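Local atomic coordinates of putative phosphohistidine phosphatase, SixA (Nakamurella multipartita, PDB entry 4HBZ), a protein that probably removes phosphate groups from phosphohistidine or other phosphorylated substrates. Residues L93-V105 against V117-L131. Numbering follows the deposited sequence. Where two conformers were deposited one is given.
Sequences LYGGGVDEILAEV and VVGHAPTIPATGWEL
Thr123 turns OG1 anti to its own carbonyl carbon (chi1 -67°) and CG2 anti to its backbone N, and both branches meet the loop ahead of helix 98-105. OG1 donates to Gly96 O at 2.7 Å, in the carbonyl plane and on a lone pair, while CG2 packs against Gly97 C and also Ile101 CD1. Threonine suits this place because one branch satisfies a carbonyl and the other lays a methyl against the Gly96-Gly97 backbone and Ile101; a valine here would probably leave Gly96 O without this donor and the loop less firmly held. Glu100, three residues into the helix, folds its carboxylate back so that OE1 accepts a bent bond from Gly97 N (2.8 Å), the half of a capping box that a glycine N-cap can still make.

Val98 is a knob among Thr123, Ala126, Thr127 and Glu130. With CG1 anti to the backbone N (chi1 173°), that methyl lies by Glu130 OE1. CG2 reaches the small Ala126 CB at 3.7 Å, where the two helix segments cross at -74°. Thr127 OG1, beside Val98 CG2, bonds Thr123 O from above the carbonyl plane, and the same rotation sets CG2 against Leu102 CD2. Deeper, Val105 CG2 meets Val117 CG2 at 3.6 Å, branched side chains joining helix to strand.

At the other end, Tyr94 points its ring edge toward the face of His120 in an offset edge-to-face pair, centroids 5.5 Å apart, while its OH bonds Asp36. A water bridges Leu93 O and His120 N, and His120 NE2 bonds Ser69 OG. His120 also meets the ring of His27, which follows Arg26 at the end of strand 20-26, consistent with the paired histidines of the histidine phosphatase active site, where the first is probably the one phosphorylated.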
loop_
_atom_site.group_PDB
_atom_site.type_symbol
_atom_site.label_atom_id
_atom_site.label_comp_id
_atom_site.label_asym_id
_atom_site.label_seq_id
_atom_site.Cartn_x
_atom_site.Cartn_y
_atom_site.Cartn_z
ATOM N N LEU A 93 10.573 -5.842 -1.429
ATOM C CA LEU A 93 9.863 -4.568 -1.464
ATOM C C LEU A 93 10.818 -3.387 -1.459
ATOM O O LEU A 93 10.372 -2.266 -1.638
ATOM C CB LEU A 93 8.860 -4.446 -0.336
ATOM C CG LEU A 93 7.420 -4.872 -0.594
ATOM C CD1 LEU A 93 7.321 -6.306 -1.077
ATOM C CD2 LEU A 93 6.520 -4.619 0.597
ATOM N N TYR A 94 12.110 -3.620 -1.258
ATOM C CA TYR A 94 13.130 -2.564 -1.322
ATOM C C TYR A 94 13.667 -2.530 -2.761
ATOM O O TYR A 94 14.677 -3.107 -3.093
ATOM C CB TYR A 94 14.218 -2.812 -0.298
ATOM C CG TYR A 94 15.323 -1.778 -0.318
ATOM C CD1 TYR A 94 15.090 -0.463 0.048
ATOM C CD2 TYR A 94 16.631 -2.134 -0.660
ATOM C CE1 TYR A 94 16.071 0.464 0.078
ATOM C CE2 TYR A 94 17.647 -1.191 -0.638
ATOM C CZ TYR A 94 17.333 0.131 -0.283
ATOM O OH TYR A 94 18.395 1.034 -0.246
ATOM N N GLY A 95 12.926 -1.841 -3.610
ATOM C CA GLY A 95 13.267 -1.719 -5.014
ATOM C C GLY A 95 12.587 -2.651 -5.958
ATOM O O GLY A 95 12.788 -2.551 -7.165
ATOM N N GLY A 96 11.741 -3.564 -5.460
ATOM C CA GLY A 96 10.945 -4.372 -6.331
ATOM C C GLY A 96 9.974 -3.558 -7.165
ATOM O O GLY A 96 9.656 -2.420 -6.830
ATOM N N GLY A 97 9.534 -4.159 -8.253
ATOM C CA GLY A 97 8.502 -3.567 -9.130
ATOM C C GLY A 97 7.096 -4.051 -8.780
ATOM O O GLY A 97 6.867 -4.762 -7.803
ATOM N N VAL A 98 6.170 -3.649 -9.605
ATOM C CA VAL A 98 4.776 -4.042 -9.444
ATOM C C VAL A 98 4.636 -5.535 -9.302
ATOM O O VAL A 98 3.903 -6.058 -8.444
ATOM C CB VAL A 98 3.877 -3.490 -10.587
ATOM C CG1 VAL A 98 2.477 -4.024 -10.509
ATOM C CG2 VAL A 98 3.898 -1.969 -10.630
ATOM N N ASP A 99 5.273 -6.312 -10.181
ATOM C CA ASP A 99 5.070 -7.759 -10.132
ATOM C C ASP A 99 5.585 -8.358 -8.827
ATOM O O ASP A 99 4.964 -9.280 -8.291
ATOM C CB ASP A 99 5.718 -8.469 -11.337
ATOM C CG ASP A 99 5.229 -7.923 -12.681
ATOM O OD1 ASP A 99 4.033 -7.705 -12.857
ATOM O OD2 ASP A 99 6.089 -7.632 -13.578
ATOM N N GLU A 100 6.686 -7.840 -8.272
ATOM C CA GLU A 100 7.233 -8.313 -7.017
ATOM C C GLU A 100 6.330 -7.978 -5.839
ATOM O O GLU A 100 6.086 -8.821 -4.956
ATOM C CB GLU A 100 8.619 -7.751 -6.754
ATOM C CG GLU A 100 9.698 -8.292 -7.656
ATOM C CD GLU A 100 9.643 -7.776 -9.076
ATOM O OE1 GLU A 100 9.214 -6.635 -9.407
ATOM O OE2 GLU A 100 10.064 -8.554 -9.970
ATOM N N ILE A 101 5.759 -6.794 -5.849
ATOM C CA ILE A 101 4.861 -6.385 -4.775
ATOM C C ILE A 101 3.612 -7.253 -4.854
ATOM O O ILE A 101 3.150 -7.777 -3.837
ATOM C CB ILE A 101 4.523 -4.884 -4.837
ATOM C CG1 ILE A 101 5.663 -4.061 -4.169
ATOM C CG2 ILE A 101 3.239 -4.612 -4.124
ATOM C CD1 ILE A 101 7.127 -4.363 -4.503
ATOM N N LEU A 102 3.077 -7.477 -6.044
ATOM C CA LEU A 102 1.889 -8.288 -6.161
ATOM C C LEU A 102 2.145 -9.746 -5.814
ATOM O O LEU A 102 1.282 -10.388 -5.208
ATOM C CB LEU A 102 1.228 -8.143 -7.515
ATOM C CG LEU A 102 0.663 -6.742 -7.824
ATOM C CD1 LEU A 102 0.077 -6.733 -9.214
ATOM C CD2 LEU A 102 -0.402 -6.311 -6.827
ATOM N N ALA A 103 3.309 -10.308 -6.168
ATOM C CA ALA A 103 3.638 -11.654 -5.756
ATOM C C ALA A 103 3.667 -11.797 -4.260
ATOM O O ALA A 103 3.274 -12.847 -3.728
ATOM C CB ALA A 103 4.963 -12.075 -6.361
ATOM N N GLU A 104 4.165 -10.790 -3.552
ATOM C CA GLU A 104 4.198 -10.868 -2.095
ATOM C C GLU A 104 2.783 -10.724 -1.507
ATOM O O GLU A 104 2.456 -11.448 -0.569
ATOM C CB GLU A 104 5.080 -9.791 -1.496
ATOM C CG GLU A 104 6.546 -9.984 -1.802
ATOM C CD GLU A 104 7.121 -11.275 -1.261
ATOM O OE1 GLU A 104 6.670 -11.788 -0.219
ATOM O OE2 GLU A 104 8.074 -11.762 -1.902
ATOM N N VAL A 105 1.947 -9.821 -2.046
ATOM C CA VAL A 105 0.541 -9.733 -1.586
ATOM C C VAL A 105 -0.170 -11.061 -1.844
ATOM O O VAL A 105 -0.930 -11.559 -1.009
ATOM C CB VAL A 105 -0.175 -8.551 -2.213
ATOM C CG1 VAL A 105 -1.637 -8.602 -1.822
ATOM C CG2 VAL A 105 0.473 -7.254 -1.743
ATOM N N VAL A 117 0.515 -2.686 2.660
ATOM C CA VAL A 117 1.829 -2.750 2.029
ATOM C C VAL A 117 2.556 -1.452 2.308
ATOM O O VAL A 117 2.008 -0.406 2.020
ATOM C CB VAL A 117 1.733 -2.970 0.515
ATOM C CG1 VAL A 117 3.103 -3.024 -0.168
ATOM C CG2 VAL A 117 0.918 -4.238 0.192
ATOM N N VAL A 118 3.772 -1.490 2.868
ATOM C CA VAL A 118 4.558 -0.294 3.116
ATOM C C VAL A 118 5.826 -0.398 2.277
ATOM O O VAL A 118 6.681 -1.257 2.485
ATOM C CB VAL A 118 4.883 -0.141 4.619
ATOM C CG1 VAL A 118 5.571 1.201 4.855
ATOM C CG2 VAL A 118 3.597 -0.231 5.493
ATOM N N GLY A 119 5.882 0.448 1.272
ATOM C CA GLY A 119 7.005 0.409 0.360
ATOM C C GLY A 119 7.430 1.759 -0.163
ATOM O O GLY A 119 7.315 2.781 0.501
ATOM N N HIS A 120 7.961 1.750 -1.396
ATOM C CA HIS A 120 8.626 2.897 -1.974
ATOM C C HIS A 120 7.970 3.317 -3.294
ATOM O O HIS A 120 7.458 2.458 -4.038
ATOM C CB HIS A 120 10.095 2.528 -2.327
ATOM C CG HIS A 120 10.881 1.981 -1.170
ATOM N ND1 HIS A 120 11.660 2.796 -0.380
ATOM C CD2 HIS A 120 10.925 0.744 -0.608
ATOM C CE1 HIS A 120 12.182 2.069 0.609
ATOM N NE2 HIS A 120 11.766 0.825 0.480
ATOM N N ALA A 121 8.000 4.595 -3.606
ATOM C CA ALA A 121 7.751 5.066 -4.935
ATOM C C ALA A 121 8.956 4.815 -5.815
ATOM O O ALA A 121 10.054 4.791 -5.317
ATOM C CB ALA A 121 7.414 6.522 -4.939
ATOM N N PRO A 122 8.764 4.628 -7.137
ATOM C CA PRO A 122 7.534 4.741 -7.893
ATOM C C PRO A 122 6.666 3.498 -7.851
ATOM O O PRO A 122 5.504 3.481 -8.346
ATOM C CB PRO A 122 8.037 4.994 -9.314
ATOM C CG PRO A 122 9.383 4.299 -9.348
ATOM C CD PRO A 122 9.960 4.569 -8.000
ATOM N N THR A 123 7.160 2.391 -7.285
ATOM C CA THR A 123 6.432 1.154 -7.418
ATOM C C THR A 123 5.065 1.164 -6.720
ATOM O O THR A 123 4.115 0.632 -7.245
ATOM C CB THR A 123 7.282 -0.032 -6.852
ATOM O OG1 THR A 123 8.418 -0.168 -7.721
ATOM C CG2 THR A 123 6.498 -1.349 -6.733
ATOM N N ILE A 124 4.983 1.788 -5.564
ATOM C CA ILE A 124 3.716 1.753 -4.832
ATOM C C ILE A 124 2.556 2.371 -5.650
ATOM O O ILE A 124 1.523 1.720 -5.890
ATOM C CB ILE A 124 3.874 2.326 -3.425
ATOM C CG1 ILE A 124 4.605 1.338 -2.476
ATOM C CG2 ILE A 124 2.529 2.748 -2.817
ATOM C CD1 ILE A 124 3.839 0.094 -2.039
ATOM N N PRO A 125 2.722 3.616 -6.093
ATOM C CA PRO A 125 1.637 4.187 -6.940
ATOM C C PRO A 125 1.441 3.457 -8.271
ATOM O O PRO A 125 0.305 3.335 -8.726
ATOM C CB PRO A 125 2.022 5.635 -7.116
ATOM C CG PRO A 125 3.416 5.736 -6.661
ATOM C CD PRO A 125 3.731 4.614 -5.745
ATOM N N ALA A 126 2.500 2.934 -8.846
ATOM C CA ALA A 126 2.374 2.173 -10.095
ATOM C C ALA A 126 1.527 0.935 -9.873
ATOM O O ALA A 126 0.783 0.511 -10.788
ATOM C CB ALA A 126 3.733 1.767 -10.607
ATOM N N THR A 127 1.690 0.286 -8.731
ATOM C CA THR A 127 0.936 -0.878 -8.391
ATOM C C THR A 127 -0.557 -0.551 -8.299
ATOM O O THR A 127 -1.393 -1.255 -8.819
ATOM C CB THR A 127 1.446 -1.524 -7.091
ATOM O OG1 THR A 127 2.851 -1.900 -7.219
ATOM C CG2 THR A 127 0.669 -2.734 -6.740
ATOM N N GLY A 128 -0.854 0.524 -7.594
ATOM C CA GLY A 128 -2.235 0.953 -7.493
ATOM C C GLY A 128 -2.843 1.211 -8.862
ATOM O O GLY A 128 -3.954 0.823 -9.130
ATOM N N TRP A 129 -2.099 1.882 -9.713
ATOM C CA TRP A 129 -2.593 2.246 -11.012
ATOM C C TRP A 129 -2.870 1.000 -11.855
ATOM O O TRP A 129 -3.917 0.897 -12.488
ATOM C CB TRP A 129 -1.590 3.184 -11.674
ATOM C CG TRP A 129 -2.102 3.763 -12.901
ATOM C CD1 TRP A 129 -2.910 4.852 -13.023
ATOM C CD2 TRP A 129 -1.870 3.271 -14.222
ATOM N NE1 TRP A 129 -3.174 5.090 -14.356
ATOM C CE2 TRP A 129 -2.552 4.126 -15.108
ATOM C CE3 TRP A 129 -1.144 2.183 -14.743
ATOM C CZ2 TRP A 129 -2.521 3.944 -16.487
ATOM C CZ3 TRP A 129 -1.119 2.003 -16.121
ATOM C CH2 TRP A 129 -1.808 2.873 -16.972
ATOM N N GLU A 130 -1.962 0.031 -11.828
ATOM C CA GLU A 130 -2.187 -1.190 -12.587
ATOM C C GLU A 130 -3.389 -1.969 -12.110
ATOM O O GLU A 130 -4.149 -2.521 -12.914
ATOM C CB GLU A 130 -0.961 -2.063 -12.608
ATOM C CG GLU A 130 0.147 -1.479 -13.446
ATOM C CD GLU A 130 1.113 -2.500 -14.000
ATOM O OE1 GLU A 130 1.014 -3.696 -13.703
ATOM O OE2 GLU A 130 1.938 -2.048 -14.826
ATOM N N LEU A 131 -3.580 -1.990 -10.794
ATOM C CA LEU A 131 -4.741 -2.689 -10.251
ATOM C C LEU A 131 -6.049 -2.028 -10.673
ATOM O O LEU A 131 -7.043 -2.699 -11.037
ATOM C CB LEU A 131 -4.677 -2.742 -8.709
ATOM C CG LEU A 131 -3.593 -3.687 -8.141
ATOM C CD1 LEU A 131 -3.518 -3.524 -6.638
ATOM C CD2 LEU A 131 -3.761 -5.140 -8.533
HETATM O O HOH W 1 8.264 -0.832 -2.762
#